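PDB 6RJ1: Mgp-operon protein 3 from Mycoplasma pneumoniae, which is a membrane-anchored surface protein that probably takes part in adhesion of this human pathogen to host cells, perhaps through sugars. Local coordinates for residues D10-T15 with S39-D44; K52-V57 with A456-L461. All blocks are in the same frame, centred on the assembly; numbering follows the deposited sequence. Where two conformers were deposited one is given.

Interaction 1: D10-T15 with S39-D44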
loop_
_atom_site.group_PDB
_atom_site.type_symbol
_atom_site.label_atom_id
_atom_site.label_comp_id
_atom_site.label_asym_id
_atom_site.label_seq_id
_atom_site.Cartn_x
_atom_site.Cartn_y
_atom_site.Cartn_z
ATOM N N ASP A 10 -14.842 3.682 -20.912
ATOM C CA ASP A 10 -15.998 2.813 -20.716
ATOM C C ASP A 10 -15.455 1.399 -20.949
ATOM O O ASP A 10 -15.363 0.936 -22.099
ATOM C CB ASP A 10 -17.189 3.154 -21.627
ATOM C CG ASP A 10 -18.446 2.337 -21.332
ATOM O OD1 ASP A 10 -18.545 1.768 -20.211
ATOM O OD2 ASP A 10 -19.335 2.274 -22.213
ATOM N N HIS A 11 -15.061 0.744 -19.839
ATOM C CA HIS A 11 -14.434 -0.572 -19.744
ATOM C C HIS A 11 -13.143 -0.661 -20.595
ATOM O O HIS A 11 -12.079 -0.299 -20.086
ATOM C CB HIS A 11 -15.407 -1.745 -20.008
ATOM C CG HIS A 11 -14.744 -3.088 -19.880
ATOM N ND1 HIS A 11 -14.793 -4.017 -20.904
ATOM C CD2 HIS A 11 -13.965 -3.579 -18.883
ATOM C CE1 HIS A 11 -14.063 -5.043 -20.493
ATOM N NE2 HIS A 11 -13.556 -4.832 -19.279
ATOM N N ASN A 12 -13.231 -1.127 -21.864
ATOM C CA ASN A 12 -12.057 -1.269 -22.749
ATOM C C ASN A 12 -12.021 -0.240 -23.876
ATOM O O ASN A 12 -11.092 -0.241 -24.685
ATOM C CB ASN A 12 -11.937 -2.695 -23.308
ATOM C CG ASN A 12 -11.534 -3.758 -22.314
ATOM O OD1 ASN A 12 -11.023 -3.503 -21.214
ATOM N ND2 ASN A 12 -11.754 -4.993 -22.697
ATOM N N THR A 13 -13.018 0.650 -23.903
ATOM C CA THR A 13 -13.160 1.681 -24.919
ATOM C C THR A 13 -12.825 3.066 -24.380
ATOM O O THR A 13 -13.311 3.446 -23.316
ATOM C CB THR A 13 -14.557 1.595 -25.570
ATOM O OG1 THR A 13 -14.730 0.270 -26.075
ATOM C CG2 THR A 13 -14.740 2.590 -26.707
ATOM N N LEU A 14 -11.976 3.801 -25.125
ATOM C CA LEU A 14 -11.589 5.180 -24.856
ATOM C C LEU A 14 -12.248 6.011 -25.953
ATOM O O LEU A 14 -11.843 5.923 -27.117
ATOM C CB LEU A 14 -10.056 5.348 -24.839
ATOM C CG LEU A 14 -9.302 4.591 -23.729
ATOM C CD1 LEU A 14 -7.816 4.737 -23.888
ATOM C CD2 LEU A 14 -9.719 5.050 -22.344
ATOM N N THR A 15 -13.325 6.746 -25.601
ATOM C CA THR A 15 -14.106 7.516 -26.573
ATOM C C THR A 15 -13.769 9.031 -26.540
ATOM O O THR A 15 -13.705 9.628 -25.462
ATOM C CB THR A 15 -15.621 7.209 -26.409
ATOM O OG1 THR A 15 -15.889 5.834 -26.650
ATOM C CG2 THR A 15 -16.517 8.025 -27.317
ATOM N N SER A 39 -10.389 -11.832 -22.765
ATOM C CA SER A 39 -10.184 -11.815 -21.303
ATOM C C SER A 39 -9.392 -10.596 -20.812
ATOM O O SER A 39 -9.391 -10.312 -19.605
ATOM C CB SER A 39 -9.506 -13.093 -20.826
ATOM O OG SER A 39 -8.208 -13.223 -21.382
ATOM N N TYR A 40 -8.702 -9.895 -21.735
ATOM C CA TYR A 40 -7.943 -8.703 -21.393
ATOM C C TYR A 40 -8.856 -7.566 -21.002
ATOM O O TYR A 40 -9.942 -7.405 -21.558
ATOM C CB TYR A 40 -6.964 -8.300 -22.490
ATOM C CG TYR A 40 -5.690 -9.114 -22.477
ATOM C CD1 TYR A 40 -4.646 -8.797 -21.612
ATOM C CD2 TYR A 40 -5.522 -10.194 -23.338
ATOM C CE1 TYR A 40 -3.471 -9.546 -21.594
ATOM C CE2 TYR A 40 -4.350 -10.944 -23.337
ATOM C CZ TYR A 40 -3.326 -10.615 -22.463
ATOM O OH TYR A 40 -2.160 -11.338 -22.481
ATOM N N GLU A 41 -8.426 -6.814 -19.995
ATOM C CA GLU A 41 -9.158 -5.723 -19.383
ATOM C C GLU A 41 -8.223 -4.511 -19.247
ATOM O O GLU A 41 -7.089 -4.656 -18.779
ATOM C CB GLU A 41 -9.682 -6.214 -18.015
ATOM C CG GLU A 41 -10.371 -5.182 -17.135
ATOM C CD GLU A 41 -10.108 -5.335 -15.640
ATOM O OE1 GLU A 41 -11.099 -5.490 -14.889
ATOM O OE2 GLU A 41 -8.927 -5.298 -15.216
ATOM N N LEU A 42 -8.697 -3.322 -19.690
ATOM C CA LEU A 42 -7.942 -2.076 -19.597
ATOM C C LEU A 42 -7.958 -1.604 -18.138
ATOM O O LEU A 42 -9.034 -1.415 -17.569
ATOM C CB LEU A 42 -8.499 -1.027 -20.573
ATOM C CG LEU A 42 -8.011 0.414 -20.407
ATOM C CD1 LEU A 42 -6.540 0.553 -20.729
ATOM C CD2 LEU A 42 -8.831 1.364 -21.253
ATOM N N VAL A 43 -6.759 -1.480 -17.526
ATOM C CA VAL A 43 -6.539 -1.129 -16.108
ATOM C C VAL A 43 -6.174 0.337 -15.926
ATOM O O VAL A 43 -6.625 0.960 -14.969
ATOM C CB VAL A 43 -5.467 -2.027 -15.430
ATOM C CG1 VAL A 43 -5.636 -2.037 -13.918
ATOM C CG2 VAL A 43 -5.500 -3.442 -15.968
ATOM N N ASP A 44 -5.313 0.868 -16.797
ATOM C CA ASP A 44 -4.844 2.256 -16.745
ATOM C C ASP A 44 -4.423 2.675 -18.131
ATOM O O ASP A 44 -4.110 1.826 -18.962
ATOM C CB ASP A 44 -3.659 2.405 -15.749
ATOM C CG ASP A 44 -3.309 3.831 -15.332
ATOM O OD1 ASP A 44 -4.036 4.777 -15.744
ATOM O OD2 ASP A 44 -2.317 4.005 -14.584
#
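Asn12 reaches out of a hairpin turn and pairs its amide with the backbone of Tyr40 and Leu42. Its OD1 accepts Leu42 N at 2.8 Å, nearly straight at hydrogen (164°), although the donor is tilted from the carbonyl plane. Its ND2 donates to Tyr40 O at 3.2 Å in a more bent bond (147°). Asparagine suits the site because its primary amide offers OD1 and the N-H cis to it on the same side, and the two bonds together fix which way round the amide lies. CG stands anti to the carbonyl carbon of Asn12 (chi1 -71°), which carries the amide across to the strand edge. Tyr40 O takes a second donor, Lys375 NZ, while Tyr40 OH is hydrogen-bonded to Ala112 O. Within the turn, of type II', Asp10 and Thr13 exchange two backbone bonds: Asp10 N to Thr13 O at 2.9 Å and Thr13 N to Asp10 O at 3.0 Å. Gln9 NE2 satisfies His11 O, beside which Leu42 CB packs. Leu14 CD2 meets Leu42 CD2 at 3.9 Å, the branched side chains crossing at about a right angle. The hairpin of strands 6-10 and 13-17 is thereby tied to outer strand 40-48 of a larger sheet, with Val30 and Val31 of helix 30-33 and Leu53 and Ala55 of strand 52-59 packed around the join.

Interaction 2: K52-V57 with A456-L461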
loop_
_atom_site.group_PDB
_atom_site.type_symbol
_atom_site.label_atom_id
_atom_site.label_comp_id
_atom_site.label_asym_id
_atom_site.label_seq_id
_atom_site.Cartn_x
_atom_site.Cartn_y
_atom_site.Cartn_z
ATOM N N LYS A 52 0.584 10.418 -28.957
ATOM C CA LYS A 52 0.742 9.135 -28.269
ATOM C C LYS A 52 -0.309 8.834 -27.192
ATOM O O LYS A 52 -0.760 9.732 -26.475
ATOM C CB LYS A 52 2.161 9.043 -27.671
ATOM C CG LYS A 52 2.608 7.650 -27.203
ATOM C CD LYS A 52 4.013 7.306 -27.680
ATOM C CE LYS A 52 5.107 8.038 -26.937
ATOM N NZ LYS A 52 6.377 8.043 -27.712
ATOM N N LEU A 53 -0.671 7.545 -27.086
ATOM C CA LEU A 53 -1.582 7.003 -26.088
ATOM C C LEU A 53 -1.023 5.666 -25.613
ATOM O O LEU A 53 -0.814 4.753 -26.413
ATOM C CB LEU A 53 -3.016 6.866 -26.626
ATOM C CG LEU A 53 -4.058 6.291 -25.663
ATOM C CD1 LEU A 53 -4.480 7.317 -24.612
ATOM C CD2 LEU A 53 -5.261 5.807 -26.425
ATOM N N VAL A 54 -0.746 5.581 -24.312
ATOM C CA VAL A 54 -0.192 4.406 -23.647
ATOM C C VAL A 54 -1.296 3.755 -22.806
ATOM O O VAL A 54 -1.991 4.458 -22.077
ATOM C CB VAL A 54 1.049 4.798 -22.794
ATOM C CG1 VAL A 54 1.661 3.584 -22.110
ATOM C CG2 VAL A 54 2.094 5.521 -23.644
ATOM N N ALA A 55 -1.471 2.427 -22.924
ATOM C CA ALA A 55 -2.486 1.682 -22.167
ATOM C C ALA A 55 -1.873 0.488 -21.420
ATOM O O ALA A 55 -0.800 0.021 -21.789
ATOM C CB ALA A 55 -3.604 1.216 -23.097
ATOM N N LEU A 56 -2.542 0.024 -20.354
ATOM C CA LEU A 56 -2.134 -1.113 -19.532
ATOM C C LEU A 56 -3.291 -2.108 -19.482
ATOM O O LEU A 56 -4.406 -1.759 -19.078
ATOM C CB LEU A 56 -1.756 -0.647 -18.112
ATOM C CG LEU A 56 -1.268 -1.710 -17.116
ATOM C CD1 LEU A 56 -0.039 -2.444 -17.638
ATOM C CD2 LEU A 56 -0.975 -1.089 -15.770
ATOM N N VAL A 57 -3.028 -3.338 -19.908
ATOM C CA VAL A 57 -4.046 -4.392 -19.950
ATOM C C VAL A 57 -3.582 -5.674 -19.249
ATOM O O VAL A 57 -2.409 -6.044 -19.346
ATOM C CB VAL A 57 -4.552 -4.688 -21.401
ATOM C CG1 VAL A 57 -5.372 -3.530 -21.970
ATOM C CG2 VAL A 57 -3.407 -5.069 -22.336
ATOM N N ALA A 456 -1.120 -2.768 -12.315
ATOM C CA ALA A 456 -2.260 -1.904 -12.019
ATOM C C ALA A 456 -2.149 -0.434 -12.467
ATOM O O ALA A 456 -3.155 0.135 -12.903
ATOM C CB ALA A 456 -2.564 -1.961 -10.523
ATOM N N GLN A 457 -0.972 0.198 -12.305
ATOM C CA GLN A 457 -0.811 1.625 -12.624
ATOM C C GLN A 457 0.424 1.894 -13.468
ATOM O O GLN A 457 1.472 1.310 -13.197
ATOM C CB GLN A 457 -0.717 2.452 -11.323
ATOM C CG GLN A 457 -1.833 2.220 -10.314
ATOM C CD GLN A 457 -1.644 3.076 -9.097
ATOM O OE1 GLN A 457 -1.901 4.284 -9.129
ATOM N NE2 GLN A 457 -1.196 2.469 -7.999
ATOM N N LEU A 458 0.330 2.815 -14.445
ATOM C CA LEU A 458 1.479 3.143 -15.289
ATOM C C LEU A 458 1.807 4.645 -15.364
ATOM O O LEU A 458 1.025 5.497 -14.937
ATOM C CB LEU A 458 1.392 2.529 -16.718
ATOM C CG LEU A 458 0.250 2.910 -17.687
ATOM C CD1 LEU A 458 0.469 4.247 -18.308
ATOM C CD2 LEU A 458 0.263 1.999 -18.864
ATOM N N ALA A 459 2.993 4.938 -15.929
ATOM C CA ALA A 459 3.555 6.262 -16.167
ATOM C C ALA A 459 4.562 6.164 -17.301
ATOM O O ALA A 459 5.300 5.175 -17.392
ATOM C CB ALA A 459 4.243 6.778 -14.912
ATOM N N TYR A 460 4.580 7.183 -18.178
ATOM C CA TYR A 460 5.509 7.254 -19.302
ATOM C C TYR A 460 6.459 8.423 -19.082
ATOM O O TYR A 460 6.014 9.538 -18.811
ATOM C CB TYR A 460 4.757 7.375 -20.645
ATOM C CG TYR A 460 5.667 7.517 -21.848
ATOM C CD1 TYR A 460 6.192 8.755 -22.206
ATOM C CD2 TYR A 460 6.003 6.415 -22.629
ATOM C CE1 TYR A 460 7.039 8.893 -23.305
ATOM C CE2 TYR A 460 6.847 6.541 -23.734
ATOM C CZ TYR A 460 7.357 7.786 -24.071
ATOM O OH TYR A 460 8.184 7.938 -25.158
ATOM N N LEU A 461 7.762 8.166 -19.214
ATOM C CA LEU A 461 8.804 9.177 -19.062
ATOM C C LEU A 461 9.950 8.958 -20.048
ATOM O O LEU A 461 10.813 8.104 -19.819
ATOM C CB LEU A 461 9.325 9.242 -17.607
ATOM C CG LEU A 461 10.264 10.420 -17.264
ATOM C CD1 LEU A 461 9.497 11.723 -17.148
ATOM C CD2 LEU A 461 11.047 10.153 -15.987
#
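Leu56, Val54 and Lys52 point toward Leu458 and Tyr460 across the inside of a mixed beta-sheet that evidently curls round, since its strands 52-59 and 457-461 face each other without being neighbours. The short segments run nearly antiparallel (155°), their axes approaching to 7.7 Å, so the strands meet through side chains, some of which rest on the opposite backbone. Alternation along each strand puts every second residue into this interface.

The apolar part centres on Leu458. Its chi1 of 62° sets CG between the backbone N and the carbonyl carbon, and CD2 then reaches Leu56 CB, the backbone at Ala55, and Val54 CG1 at 3.9 Å. Compact branched residues suit such a buried seam. Leu56 in turn lays its CD2 on the backbone, 3.6 Å from Ala456 C. Val54 CG2 continues the seam to Tyr460 CD2 at 4.1 Å.

The polar part lies at the far end, where Glu483 gathers both groups: it forms a salt bridge with Lys52 NZ and a hydrogen bond with Tyr460 OH. A lysine gives reach, and a tyrosine can pack its ring on Val54 while its OH meets that carboxylate. The bent Lys52 chain crosses the tyrosine at about a right angle, with Lys52 CE 3.7 Å from Tyr460 CZ.

Overall arrangement
Interactions 1 and 2 are neighbours, with centres about 12 Å apart, and share one sheet: segment 39-44 of the first lies beside segment 52-57 of the second. Backbone bonds probably join them, Val43 N to Leu56 O at 2.8 Å and Leu56 N to Asp44 O at 2.8 Å, where Val43 and Asp44 together face Leu56 in a classic beta bulge. Asp44 also links to the other side of interaction 2, its OD2 accepting Leu458 N, which brings the two outermost strands of the sheet, 40-48 and 457-461, together. Strand 40-48 thus carries the N-terminal hairpin of interaction 1 beside the side-chain packing of interaction 2.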